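Local coordinates for protein branched-chain phosphotransacylase (Enterococcus faecalis, PDB 1YCO) that probably transfers branched-chain acyl groups between coenzyme A and phosphate, at residues T113-D118 with E139-L144; P249-S254 with R267-Q272; G187-D192 with G207-D212; E132-A137 with I215-T220. All blocks are in the same frame, centred on the assembly; numbering follows the deposited sequence.

Contact 1: residues T113-D118 with E139-L144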
loop_
_atom_site.group_PDB
_atom_site.type_symbol
_atom_site.label_atom_id
_atom_site.label_comp_id
_atom_site.label_asym_id
_atom_site.label_seq_id
_atom_site.Cartn_x
_atom_site.Cartn_y
_atom_site.Cartn_z
ATOM N N THR A 113 -13.121 -9.210 -7.233
ATOM C CA THR A 113 -13.176 -7.894 -7.825
ATOM C C THR A 113 -13.630 -6.836 -6.835
ATOM O O THR A 113 -14.395 -7.117 -5.913
ATOM C CB THR A 113 -14.140 -7.884 -9.011
ATOM O OG1 THR A 113 -13.805 -8.956 -9.897
ATOM C CG2 THR A 113 -14.051 -6.568 -9.766
ATOM N N PHE A 114 -13.152 -5.612 -7.030
ATOM C CA PHE A 114 -13.537 -4.515 -6.156
ATOM C C PHE A 114 -13.046 -3.160 -6.636
ATOM O O PHE A 114 -12.111 -3.053 -7.426
ATOM C CB PHE A 114 -13.028 -4.759 -4.734
ATOM C CG PHE A 114 -11.535 -4.854 -4.626
ATOM C CD1 PHE A 114 -10.735 -3.724 -4.736
ATOM C CD2 PHE A 114 -10.930 -6.080 -4.373
ATOM C CE1 PHE A 114 -9.357 -3.813 -4.594
ATOM C CE2 PHE A 114 -9.550 -6.176 -4.231
ATOM C CZ PHE A 114 -8.763 -5.042 -4.340
ATOM N N LEU A 115 -13.695 -2.119 -6.140
ATOM C CA LEU A 115 -13.308 -0.777 -6.500
ATOM C C LEU A 115 -12.365 -0.246 -5.422
ATOM O O LEU A 115 -12.481 -0.591 -4.246
ATOM C CB LEU A 115 -14.550 0.110 -6.636
ATOM C CG LEU A 115 -15.659 -0.383 -7.587
ATOM C CD1 LEU A 115 -16.744 0.703 -7.696
ATOM C CD2 LEU A 115 -15.093 -0.666 -8.974
ATOM N N LEU A 116 -11.401 0.549 -5.859
ATOM C CA LEU A 116 -10.429 1.167 -4.979
ATOM C C LEU A 116 -10.565 2.660 -5.205
ATOM O O LEU A 116 -10.588 3.121 -6.350
ATOM C CB LEU A 116 -9.011 0.728 -5.347
ATOM C CG LEU A 116 -7.851 1.394 -4.584
ATOM C CD1 LEU A 116 -7.980 1.167 -3.090
ATOM C CD2 LEU A 116 -6.536 0.827 -5.099
ATOM N N THR A 117 -10.661 3.435 -4.140
ATOM C CA THR A 117 -10.796 4.833 -4.406
ATOM C C THR A 117 -9.975 5.857 -3.688
ATOM O O THR A 117 -9.771 5.870 -2.465
ATOM C CB THR A 117 -12.273 5.293 -4.382
ATOM O OG1 THR A 117 -12.308 6.714 -4.513
ATOM C CG2 THR A 117 -12.957 4.883 -3.114
ATOM N N ASP A 118 -9.516 6.715 -4.579
ATOM C CA ASP A 118 -8.722 7.880 -4.374
ATOM C C ASP A 118 -7.251 7.767 -4.106
ATOM O O ASP A 118 -6.774 8.066 -3.025
ATOM C CB ASP A 118 -9.401 8.805 -3.396
ATOM C CG ASP A 118 -9.551 10.199 -3.977
ATOM O OD1 ASP A 118 -10.061 11.091 -3.260
ATOM O OD2 ASP A 118 -9.140 10.382 -5.154
ATOM N N GLU A 139 -21.795 5.549 -6.199
ATOM C CA GLU A 139 -22.574 5.786 -7.409
ATOM C C GLU A 139 -22.029 4.998 -8.593
ATOM O O GLU A 139 -22.797 4.457 -9.391
ATOM C CB GLU A 139 -22.608 7.280 -7.728
ATOM C CG GLU A 139 -23.193 8.104 -6.589
ATOM C CD GLU A 139 -23.266 9.589 -6.899
ATOM O OE1 GLU A 139 -22.318 10.125 -7.521
ATOM O OE2 GLU A 139 -24.267 10.224 -6.498
ATOM N N VAL A 140 -20.708 4.931 -8.704
ATOM C CA VAL A 140 -20.092 4.179 -9.788
ATOM C C VAL A 140 -20.528 2.713 -9.708
ATOM O O VAL A 140 -20.917 2.125 -10.711
ATOM C CB VAL A 140 -18.549 4.244 -9.723
ATOM C CG1 VAL A 140 -17.940 3.276 -10.738
ATOM C CG2 VAL A 140 -18.086 5.659 -10.017
ATOM N N ALA A 141 -20.462 2.130 -8.512
ATOM C CA ALA A 141 -20.852 0.743 -8.341
ATOM C C ALA A 141 -22.336 0.546 -8.675
ATOM O O ALA A 141 -22.702 -0.413 -9.350
ATOM C CB ALA A 141 -20.558 0.275 -6.912
ATOM N N GLN A 142 -23.188 1.447 -8.198
ATOM C CA GLN A 142 -24.617 1.349 -8.474
ATOM C C GLN A 142 -24.841 1.427 -9.986
ATOM O O GLN A 142 -25.619 0.659 -10.546
ATOM C CB GLN A 142 -25.383 2.465 -7.755
ATOM C CG GLN A 142 -25.392 2.292 -6.232
ATOM C CD GLN A 142 -26.125 3.414 -5.493
ATOM O OE1 GLN A 142 -25.859 4.599 -5.711
ATOM N NE2 GLN A 142 -27.036 3.039 -4.600
ATOM N N LYS A 143 -24.131 2.334 -10.645
ATOM C CA LYS A 143 -24.250 2.486 -12.081
ATOM C C LYS A 143 -23.715 1.242 -12.789
ATOM O O LYS A 143 -24.061 0.954 -13.942
ATOM C CB LYS A 143 -23.466 3.708 -12.546
ATOM C CG LYS A 143 -23.610 3.992 -14.019
ATOM C CD LYS A 143 -22.656 5.067 -14.462
ATOM C CE LYS A 143 -22.987 6.421 -13.861
ATOM N NZ LYS A 143 -22.080 7.453 -14.455
ATOM N N LEU A 144 -22.871 0.502 -12.088
ATOM C CA LEU A 144 -22.258 -0.697 -12.635
ATOM C C LEU A 144 -23.128 -1.938 -12.424
ATOM O O LEU A 144 -22.796 -3.030 -12.886
ATOM C CB LEU A 144 -20.877 -0.891 -11.999
ATOM C CG LEU A 144 -19.658 -0.960 -12.929
ATOM C CD1 LEU A 144 -19.655 0.200 -13.922
ATOM C CD2 LEU A 144 -18.398 -0.936 -12.074
#
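Leu-115, in the middle of strand 113-117, faces Ala-141 on the last turns of helix 127-143, with their CA atoms 7.9 Å apart, close enough for one leucine to bridge strand and helix. The leucine does this with a single branch. Its CG lies anti to the carbonyl carbon (chi1 -54°), and chi2 of -174° extends CD1 straight away from the strand. That methyl meets the helix where Val-140 and Ala-141 join. CD1 of Leu-115 lies 3.9 Å from CB of Ala-141 and also reaches the backbone beside it, 4.1 Å from Ala-141 N. CG1 of Val-140 flanks the same methyl, 4.2 Å from Leu-115 CD1. Alanine suits this place because its lone methyl lets the leucine come near the helix backbone, while the branched valine fills the flank.

Further apolar side chains continue the packing: Ile-215 of the adjacent strand touches both Leu-115 and Ala-141, and Phe-268 of helix 259-274 packs on Val-140. Backbone hydrogen bonds of Leu-115 with Asp-214 and Leu-216 tie its strand into the mixed sheet. Glu-139, on another side of the helix, forms a salt bridge with Lys-97.

With all three touching residues buried and nothing but hydrocarbon meeting between their side chains, the contact relies on dispersion and the exclusion of water, and its specificity comes from shape rather than from polar pairing.

Contact 2: residues P249-S254 with R267-Q272; sequences PVVLTS and RFAMRQ
Pro-249 and Ala-269 have the most surface buried here, and they meet directly: CB of the proline ring lies 3.8 Å from Ala-269 CB. Proline suits the approach to strand 250-252, since its phi of -54° leads into an extended chain while the ring presents a compact apolar flank to helix 259-274. The small alanine side chain lets the two backbones come near, with CA of Pro-249 5.6 Å from CA of Ala-269.

The alanine methyl is shared. Val-251, two residues further along, brings CG2 to 3.6 Å from Ala-269 CB. This branch is anti to the carbonyl carbon of the valine, whereas CG1 takes the position anti to the backbone N (chi1 -178°).

One turn further along the helix, the side chains of Gln-272 and Pro-249 run alongside each other, pointing opposite ways, with Gln-272 NE2 4.0 Å from Pro-249 CG in plain packing. The amide's OE1 hydrogen-bonds to OG1 of Thr-242 and sits 3.5 Å above the ring plane of Phe-268, over its centre.

Strand 250-252 pairs in parallel with strand 72-75, whose Ile-72 also touches Ala-269. The same helix reaches the mixed sheet through Phe-268, which packs on Val-103 and Met-105. A strand leading by a short connection into a helix that packs back on it is typical of parallel alpha/beta folds, here with the Rossmann-like strand order 3-2-1-4-5.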
loop_
_atom_site.group_PDB
_atom_site.type_symbol
_atom_site.label_atom_id
_atom_site.label_comp_id
_atom_site.label_asym_id
_atom_site.label_seq_id
_atom_site.Cartn_x
_atom_site.Cartn_y
_atom_site.Cartn_z
ATOM N N PRO A 249 -16.728 10.319 -17.758
ATOM C CA PRO A 249 -15.576 9.623 -17.178
ATOM C C PRO A 249 -14.297 10.189 -17.782
ATOM O O PRO A 249 -14.225 10.415 -18.995
ATOM C CB PRO A 249 -15.801 8.183 -17.614
ATOM C CG PRO A 249 -17.274 8.051 -17.568
ATOM C CD PRO A 249 -17.743 9.351 -18.211
ATOM N N VAL A 250 -13.284 10.421 -16.958
ATOM C CA VAL A 250 -12.040 10.952 -17.497
ATOM C C VAL A 250 -10.938 9.934 -17.278
ATOM O O VAL A 250 -10.664 9.547 -16.153
ATOM C CB VAL A 250 -11.655 12.310 -16.846
ATOM C CG1 VAL A 250 -10.456 12.918 -17.575
ATOM C CG2 VAL A 250 -12.837 13.258 -16.889
ATOM N N VAL A 251 -10.327 9.483 -18.363
ATOM C CA VAL A 251 -9.261 8.498 -18.271
ATOM C C VAL A 251 -7.892 9.186 -18.406
ATOM O O VAL A 251 -7.647 9.931 -19.357
ATOM C CB VAL A 251 -9.404 7.428 -19.384
ATOM C CG1 VAL A 251 -8.320 6.382 -19.257
ATOM C CG2 VAL A 251 -10.782 6.792 -19.331
ATOM N N LEU A 252 -7.012 8.940 -17.444
ATOM C CA LEU A 252 -5.681 9.521 -17.461
ATOM C C LEU A 252 -4.691 8.487 -17.978
ATOM O O LEU A 252 -4.608 7.375 -17.458
ATOM C CB LEU A 252 -5.283 9.977 -16.056
ATOM C CG LEU A 252 -6.125 11.119 -15.475
ATOM C CD1 LEU A 252 -5.705 11.420 -14.039
ATOM C CD2 LEU A 252 -5.972 12.346 -16.347
ATOM N N THR A 253 -3.945 8.861 -19.009
ATOM C CA THR A 253 -2.962 7.974 -19.608
ATOM C C THR A 253 -1.565 8.591 -19.530
ATOM O O THR A 253 -1.405 9.810 -19.613
ATOM C CB THR A 253 -3.339 7.685 -21.090
ATOM O OG1 THR A 253 -4.127 6.492 -21.154
ATOM C CG2 THR A 253 -2.108 7.538 -21.968
ATOM N N SER A 254 -0.561 7.737 -19.360
ATOM C CA SER A 254 0.829 8.168 -19.291
ATOM C C SER A 254 1.579 7.371 -20.340
ATOM O O SER A 254 1.383 6.163 -20.458
ATOM C CB SER A 254 1.420 7.877 -17.913
ATOM O OG SER A 254 2.798 8.215 -17.868
ATOM N N ARG A 267 -11.800 0.634 -20.762
ATOM C CA ARG A 267 -12.847 -0.376 -20.611
ATOM C C ARG A 267 -13.725 -0.032 -19.408
ATOM O O ARG A 267 -14.940 -0.239 -19.414
ATOM C CB ARG A 267 -12.205 -1.756 -20.401
ATOM C CG ARG A 267 -13.140 -2.954 -20.549
ATOM C CD ARG A 267 -13.419 -3.254 -22.013
ATOM N NE ARG A 267 -13.761 -4.658 -22.237
ATOM C CZ ARG A 267 -12.886 -5.663 -22.220
ATOM N NH1 ARG A 267 -11.601 -5.426 -21.989
ATOM N NH2 ARG A 267 -13.294 -6.912 -22.444
ATOM N N PHE A 268 -13.083 0.485 -18.370
ATOM C CA PHE A 268 -13.781 0.853 -17.157
ATOM C C PHE A 268 -14.691 2.051 -17.440
ATOM O O PHE A 268 -15.838 2.079 -16.997
ATOM C CB PHE A 268 -12.748 1.155 -16.075
ATOM C CG PHE A 268 -13.334 1.460 -14.734
ATOM C CD1 PHE A 268 -14.489 0.829 -14.294
ATOM C CD2 PHE A 268 -12.709 2.370 -13.892
ATOM C CE1 PHE A 268 -15.017 1.104 -13.034
ATOM C CE2 PHE A 268 -13.232 2.651 -12.628
ATOM C CZ PHE A 268 -14.387 2.019 -12.199
ATOM N N ALA A 269 -14.186 3.011 -18.214
ATOM C CA ALA A 269 -14.939 4.214 -18.571
ATOM C C ALA A 269 -16.147 3.895 -19.452
ATOM O O ALA A 269 -17.249 4.411 -19.228
ATOM C CB ALA A 269 -14.023 5.217 -19.290
ATOM N N MET A 270 -15.936 3.056 -20.464
ATOM C CA MET A 270 -17.035 2.668 -21.353
ATOM C C MET A 270 -18.127 1.979 -20.535
ATOM O O MET A 270 -19.319 2.179 -20.763
ATOM C CB MET A 270 -16.542 1.718 -22.453
ATOM C CG MET A 270 -15.774 2.411 -23.564
ATOM S SD MET A 270 -14.957 1.265 -24.716
ATOM C CE MET A 270 -16.373 0.336 -25.343
ATOM N N ARG A 271 -17.700 1.183 -19.566
ATOM C CA ARG A 271 -18.631 0.455 -18.731
ATOM C C ARG A 271 -19.522 1.392 -17.911
ATOM O O ARG A 271 -20.684 1.085 -17.668
ATOM C CB ARG A 271 -17.848 -0.491 -17.821
ATOM C CG ARG A 271 -18.645 -1.634 -17.232
ATOM C CD ARG A 271 -17.858 -2.927 -17.359
ATOM N NE ARG A 271 -17.620 -3.581 -16.075
ATOM C CZ ARG A 271 -18.569 -4.083 -15.292
ATOM N NH1 ARG A 271 -19.847 -4.008 -15.651
ATOM N NH2 ARG A 271 -18.233 -4.677 -14.152
ATOM N N GLN A 272 -18.987 2.538 -17.494
ATOM C CA GLN A 272 -19.767 3.495 -16.710
ATOM C C GLN A 272 -20.721 4.271 -17.618
ATOM O O GLN A 272 -21.792 4.710 -17.198
ATOM C CB GLN A 272 -18.847 4.490 -15.997
ATOM C CG GLN A 272 -17.769 3.846 -15.149
ATOM C CD GLN A 272 -16.778 4.855 -14.576
ATOM O OE1 GLN A 272 -15.572 4.602 -14.544
ATOM N NE2 GLN A 272 -17.280 5.987 -14.109
#

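Contact 3: residues G187-D192 with G207-D212; sequences GPLSLD and GPIMGD
Leu-189 and Ile-209 form the apolar heart of this contact, their side chains running obliquely to one another. CD1 of the leucine rests 3.9 Å from Ile-209 CB and 4.1 Å from Ile-209 CG2, so it meets the isoleucine at its branch point. CG2 lies there because it is anti to the backbone N of Ile-209, with CG1 beside that N (chi1 -57°). A beta-branched residue suits the loop, offering a broad apolar surface close to the main chain. Beside this pair, Gly-211 CA lies 4.5 Å from Asp-192 O.

The next shell fixes the backbones. Gly-211 has a positive phi of 60°, readily adopted without a side chain, and is joined by a backbone hydrogen bond to Leu-193. Asp-212 braces the turn: its OD1 accepts from Met-210 N at 3.2 Å, the donor standing 36° out of the carboxylate plane, while OD2 forms a salt bridge with Lys-150.

Across from the loop, Ser-190 OG donates a short 2.5 Å bond to Asp-192 OD1, nearly along the C-O axis, and makes a weak hydrogen bond with Leu-193 N. Leu-191 packs on Ser-230 of the second subunit. The arrangement is that of a serine N-cap, with helix 191-195 starting directly beyond the outer strand 184-189 of the sheet.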
loop_
_atom_site.group_PDB
_atom_site.type_symbol
_atom_site.label_atom_id
_atom_site.label_comp_id
_atom_site.label_asym_id
_atom_site.label_seq_id
_atom_site.Cartn_x
_atom_site.Cartn_y
_atom_site.Cartn_z
ATOM N N GLY A 187 -15.794 0.858 9.031
ATOM C CA GLY A 187 -14.374 0.987 9.293
ATOM C C GLY A 187 -14.235 1.358 10.767
ATOM O O GLY A 187 -15.221 1.741 11.390
ATOM N N PRO A 188 -13.040 1.267 11.359
ATOM C CA PRO A 188 -11.777 0.841 10.751
ATOM C C PRO A 188 -11.743 -0.647 10.379
ATOM O O PRO A 188 -12.234 -1.498 11.115
ATOM C CB PRO A 188 -10.734 1.150 11.834
ATOM C CG PRO A 188 -11.420 2.037 12.802
ATOM C CD PRO A 188 -12.846 1.585 12.780
ATOM N N LEU A 189 -11.148 -0.949 9.236
ATOM C CA LEU A 189 -11.009 -2.323 8.795
ATOM C C LEU A 189 -9.647 -2.420 8.140
ATOM O O LEU A 189 -9.209 -1.496 7.457
ATOM C CB LEU A 189 -12.068 -2.717 7.766
ATOM C CG LEU A 189 -13.288 -3.532 8.174
ATOM C CD1 LEU A 189 -13.946 -4.073 6.911
ATOM C CD2 LEU A 189 -12.892 -4.703 9.088
ATOM N N SER A 190 -8.994 -3.555 8.359
ATOM C CA SER A 190 -7.693 -3.825 7.798
ATOM C C SER A 190 -7.915 -4.462 6.438
ATOM O O SER A 190 -8.935 -5.116 6.215
ATOM C CB SER A 190 -6.947 -4.789 8.705
ATOM O OG SER A 190 -7.694 -5.984 8.834
ATOM N N LEU A 191 -6.950 -4.282 5.541
ATOM C CA LEU A 191 -7.020 -4.827 4.184
ATOM C C LEU A 191 -7.388 -6.314 4.129
ATOM O O LEU A 191 -8.240 -6.718 3.347
ATOM C CB LEU A 191 -5.677 -4.598 3.461
ATOM C CG LEU A 191 -5.537 -5.057 2.004
ATOM C CD1 LEU A 191 -6.338 -4.136 1.099
ATOM C CD2 LEU A 191 -4.062 -5.051 1.584
ATOM N N ASP A 192 -6.739 -7.141 4.938
ATOM C CA ASP A 192 -7.060 -8.572 4.907
ATOM C C ASP A 192 -8.498 -8.841 5.372
ATOM O O ASP A 192 -9.218 -9.613 4.741
ATOM C CB ASP A 192 -6.070 -9.357 5.764
ATOM C CG ASP A 192 -5.947 -8.794 7.147
ATOM O OD1 ASP A 192 -6.532 -7.710 7.373
ATOM O OD2 ASP A 192 -5.271 -9.410 8.004
ATOM N N GLY A 207 -18.344 -8.752 11.699
ATOM C CA GLY A 207 -18.683 -7.359 11.465
ATOM C C GLY A 207 -19.558 -7.228 10.232
ATOM O O GLY A 207 -19.866 -8.244 9.609
ATOM N N PRO A 208 -19.986 -6.007 9.853
ATOM C CA PRO A 208 -20.837 -5.773 8.678
ATOM C C PRO A 208 -20.150 -6.199 7.387
ATOM O O PRO A 208 -20.806 -6.549 6.404
ATOM C CB PRO A 208 -21.085 -4.266 8.712
ATOM C CG PRO A 208 -20.979 -3.939 10.159
ATOM C CD PRO A 208 -19.788 -4.757 10.598
ATOM N N ILE A 209 -18.824 -6.152 7.385
ATOM C CA ILE A 209 -18.075 -6.554 6.204
ATOM C C ILE A 209 -17.029 -7.572 6.592
ATOM O O ILE A 209 -16.241 -7.352 7.505
ATOM C CB ILE A 209 -17.394 -5.355 5.533
ATOM C CG1 ILE A 209 -18.456 -4.310 5.172
ATOM C CG2 ILE A 209 -16.616 -5.838 4.305
ATOM C CD1 ILE A 209 -17.905 -2.959 4.740
ATOM N N MET A 210 -17.028 -8.702 5.901
ATOM C CA MET A 210 -16.077 -9.748 6.220
ATOM C C MET A 210 -15.396 -10.336 4.995
ATOM O O MET A 210 -15.871 -11.305 4.397
ATOM C CB MET A 210 -16.781 -10.818 7.048
ATOM C CG MET A 210 -17.339 -10.247 8.354
ATOM S SD MET A 210 -18.152 -11.420 9.462
ATOM C CE MET A 210 -19.702 -11.650 8.612
ATOM N N GLY A 211 -14.278 -9.716 4.626
ATOM C CA GLY A 211 -13.499 -10.155 3.484
ATOM C C GLY A 211 -14.219 -10.144 2.160
ATOM O O GLY A 211 -13.687 -10.674 1.194
ATOM N N ASP A 212 -15.412 -9.542 2.114
ATOM C CA ASP A 212 -16.198 -9.474 0.889
ATOM C C ASP A 212 -16.602 -8.052 0.491
ATOM O O ASP A 212 -17.686 -7.857 -0.041
ATOM C CB ASP A 212 -17.453 -10.359 1.017
ATOM C CG ASP A 212 -18.469 -9.817 2.029
ATOM O OD1 ASP A 212 -18.085 -8.993 2.896
ATOM O OD2 ASP A 212 -19.654 -10.231 1.973
#

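Contact 4: residues E132-A137 with I215-T220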
loop_
_atom_site.group_PDB
_atom_site.type_symbol
_atom_site.label_atom_id
_atom_site.label_comp_id
_atom_site.label_asym_id
_atom_site.label_seq_id
_atom_site.Cartn_x
_atom_site.Cartn_y
_atom_site.Cartn_z
ATOM N N GLU A 132 -17.708 12.414 0.582
ATOM C CA GLU A 132 -17.996 12.591 -0.834
ATOM C C GLU A 132 -17.294 11.528 -1.687
ATOM O O GLU A 132 -17.819 11.133 -2.726
ATOM C CB GLU A 132 -17.567 13.989 -1.310
ATOM C CG GLU A 132 -18.495 15.144 -0.891
ATOM C CD GLU A 132 -19.965 14.856 -1.178
ATOM O OE1 GLU A 132 -20.282 14.398 -2.297
ATOM O OE2 GLU A 132 -20.801 15.092 -0.281
ATOM N N ILE A 133 -16.106 11.087 -1.261
ATOM C CA ILE A 133 -15.359 10.049 -1.986
ATOM C C ILE A 133 -16.162 8.748 -1.985
ATOM O O ILE A 133 -16.208 8.039 -2.989
ATOM C CB ILE A 133 -13.977 9.781 -1.344
ATOM C CG1 ILE A 133 -13.066 10.983 -1.570
ATOM C CG2 ILE A 133 -13.335 8.538 -1.939
ATOM C CD1 ILE A 133 -11.789 10.929 -0.753
ATOM N N VAL A 134 -16.795 8.460 -0.855
ATOM C CA VAL A 134 -17.612 7.270 -0.710
ATOM C C VAL A 134 -18.811 7.403 -1.656
ATOM O O VAL A 134 -19.072 6.517 -2.466
ATOM C CB VAL A 134 -18.087 7.102 0.757
ATOM C CG1 VAL A 134 -19.065 5.951 0.875
ATOM C CG2 VAL A 134 -16.882 6.853 1.659
ATOM N N GLU A 135 -19.513 8.527 -1.579
ATOM C CA GLU A 135 -20.657 8.765 -2.442
ATOM C C GLU A 135 -20.309 8.547 -3.921
ATOM O O GLU A 135 -21.014 7.824 -4.622
ATOM C CB GLU A 135 -21.175 10.183 -2.224
ATOM C CG GLU A 135 -21.597 10.445 -0.796
ATOM C CD GLU A 135 -22.829 9.658 -0.398
ATOM O OE1 GLU A 135 -22.867 8.432 -0.643
ATOM O OE2 GLU A 135 -23.762 10.269 0.170
ATOM N N ASN A 136 -19.225 9.166 -4.388
ATOM C CA ASN A 136 -18.781 9.015 -5.778
ATOM C C ASN A 136 -18.577 7.526 -6.153
ATOM O O ASN A 136 -19.094 7.066 -7.189
ATOM C CB ASN A 136 -17.474 9.805 -6.019
ATOM C CG ASN A 136 -17.707 11.310 -6.286
ATOM O OD1 ASN A 136 -18.775 11.862 -5.990
ATOM N ND2 ASN A 136 -16.690 11.976 -6.834
ATOM N N ALA A 137 -17.839 6.784 -5.318
ATOM C CA ALA A 137 -17.583 5.359 -5.558
ATOM C C ALA A 137 -18.860 4.533 -5.417
ATOM O O ALA A 137 -19.053 3.550 -6.138
ATOM C CB ALA A 137 -16.504 4.833 -4.611
ATOM N N ILE A 215 -15.973 -2.135 -2.358
ATOM C CA ILE A 215 -15.228 -0.918 -2.558
ATOM C C ILE A 215 -14.306 -0.714 -1.376
ATOM O O ILE A 215 -14.709 -0.846 -0.214
ATOM C CB ILE A 215 -16.155 0.306 -2.632
ATOM C CG1 ILE A 215 -17.145 0.142 -3.781
ATOM C CG2 ILE A 215 -15.318 1.587 -2.782
ATOM C CD1 ILE A 215 -18.177 1.235 -3.858
ATOM N N LEU A 216 -13.061 -0.377 -1.668
ATOM C CA LEU A 216 -12.109 -0.120 -0.608
ATOM C C LEU A 216 -11.851 1.379 -0.662
ATOM O O LEU A 216 -11.676 1.935 -1.736
ATOM C CB LEU A 216 -10.816 -0.895 -0.854
ATOM C CG LEU A 216 -10.876 -2.424 -0.995
ATOM C CD1 LEU A 216 -9.471 -2.972 -1.265
ATOM C CD2 LEU A 216 -11.451 -3.048 0.273
ATOM N N VAL A 217 -11.876 2.022 0.499
ATOM C CA VAL A 217 -11.622 3.453 0.624
ATOM C C VAL A 217 -10.390 3.666 1.527
ATOM O O VAL A 217 -10.386 3.293 2.707
ATOM C CB VAL A 217 -12.837 4.198 1.242
ATOM C CG1 VAL A 217 -12.577 5.702 1.287
ATOM C CG2 VAL A 217 -14.082 3.914 0.442
ATOM N N VAL A 218 -9.345 4.257 0.952
ATOM C CA VAL A 218 -8.097 4.531 1.658
ATOM C C VAL A 218 -8.112 5.910 2.297
ATOM O O VAL A 218 -8.922 6.752 1.946
ATOM C CB VAL A 218 -6.892 4.448 0.713
ATOM C CG1 VAL A 218 -6.782 3.033 0.148
ATOM C CG2 VAL A 218 -7.055 5.467 -0.407
ATOM N N PRO A 219 -7.197 6.153 3.251
ATOM C CA PRO A 219 -7.101 7.442 3.956
ATOM C C PRO A 219 -6.349 8.506 3.169
ATOM O O PRO A 219 -6.668 9.691 3.244
ATOM C CB PRO A 219 -6.322 7.096 5.236
ATOM C CG PRO A 219 -6.333 5.616 5.321
ATOM C CD PRO A 219 -6.325 5.151 3.893
ATOM N N THR A 220 -5.342 8.069 2.423
ATOM C CA THR A 220 -4.505 8.992 1.689
ATOM C C THR A 220 -4.074 8.448 0.331
ATOM O O THR A 220 -4.100 7.237 0.091
ATOM C CB THR A 220 -3.238 9.312 2.506
ATOM O OG1 THR A 220 -2.429 8.134 2.615
ATOM C CG2 THR A 220 -3.612 9.779 3.904
#
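Ala-137 and Ile-215, with Val-134 and Val-217, pack a helix on a strand within a beta-alpha-beta crossover. Helix 127-143 connects strand 113-117 to strand 150-154, and strand 215-217 lies between those two in the sheet, directly beneath the crossing helix. The axes of 132-137 and 215-217 run nearly antiparallel, at 161° and 9.8 Å apart.

The apolar contacts come in two groups. Val-217 meets two helix residues with its separate branches: CG2 lies 4.2 Å from Val-134 CG2, and CG1 lies 4.4 Å from Ile-133 CG2. One turn on, Ala-137 CB touches Ile-215 CG2 at 3.9 Å. Beta-branched residues suit an extended strand and give it a broad hydrocarbon surface, while the small alanine lets the helix settle close.

Polar interactions lie on other sides. Asn-136 ND2 hydrogen-bonds to Ser-101 OG and Ile-99 O, holding another flank of the helix, and Ile-215 and Val-217 pair through their backbones with strand 150-154.

The remaining approach is between side chain and backbone. Ile-215 is extended beyond CG1 (chi2 175°), and this carries its terminal methyl CD1 to within 3.4 Å of the carbonyl O of Ala-137.

How the contacts relate
Contacts 1 and 4 belong to one layer: they share helix 127-143, their strands 113-117 and 215-217 are neighbours in the mixed sheet, and their centres lie about 9 Å apart. Side chains also join them, with Thr-117 OG1 3.3 Å from Ile-133 CG2. Contact 2, centred about 13 Å from contact 1, belongs to the other, parallel sheet, and its helix 259-274 touches contact 1: Leu-144 CD1 lies 3.9 Å from Arg-271 CG. Contact 3 lies at the outer strand of the mixed sheet and near the second subunit, its centre about 14 Å from that of contact 4, which it touches through Leu-191 and Leu-216, and about 28 Å from that of contact 2.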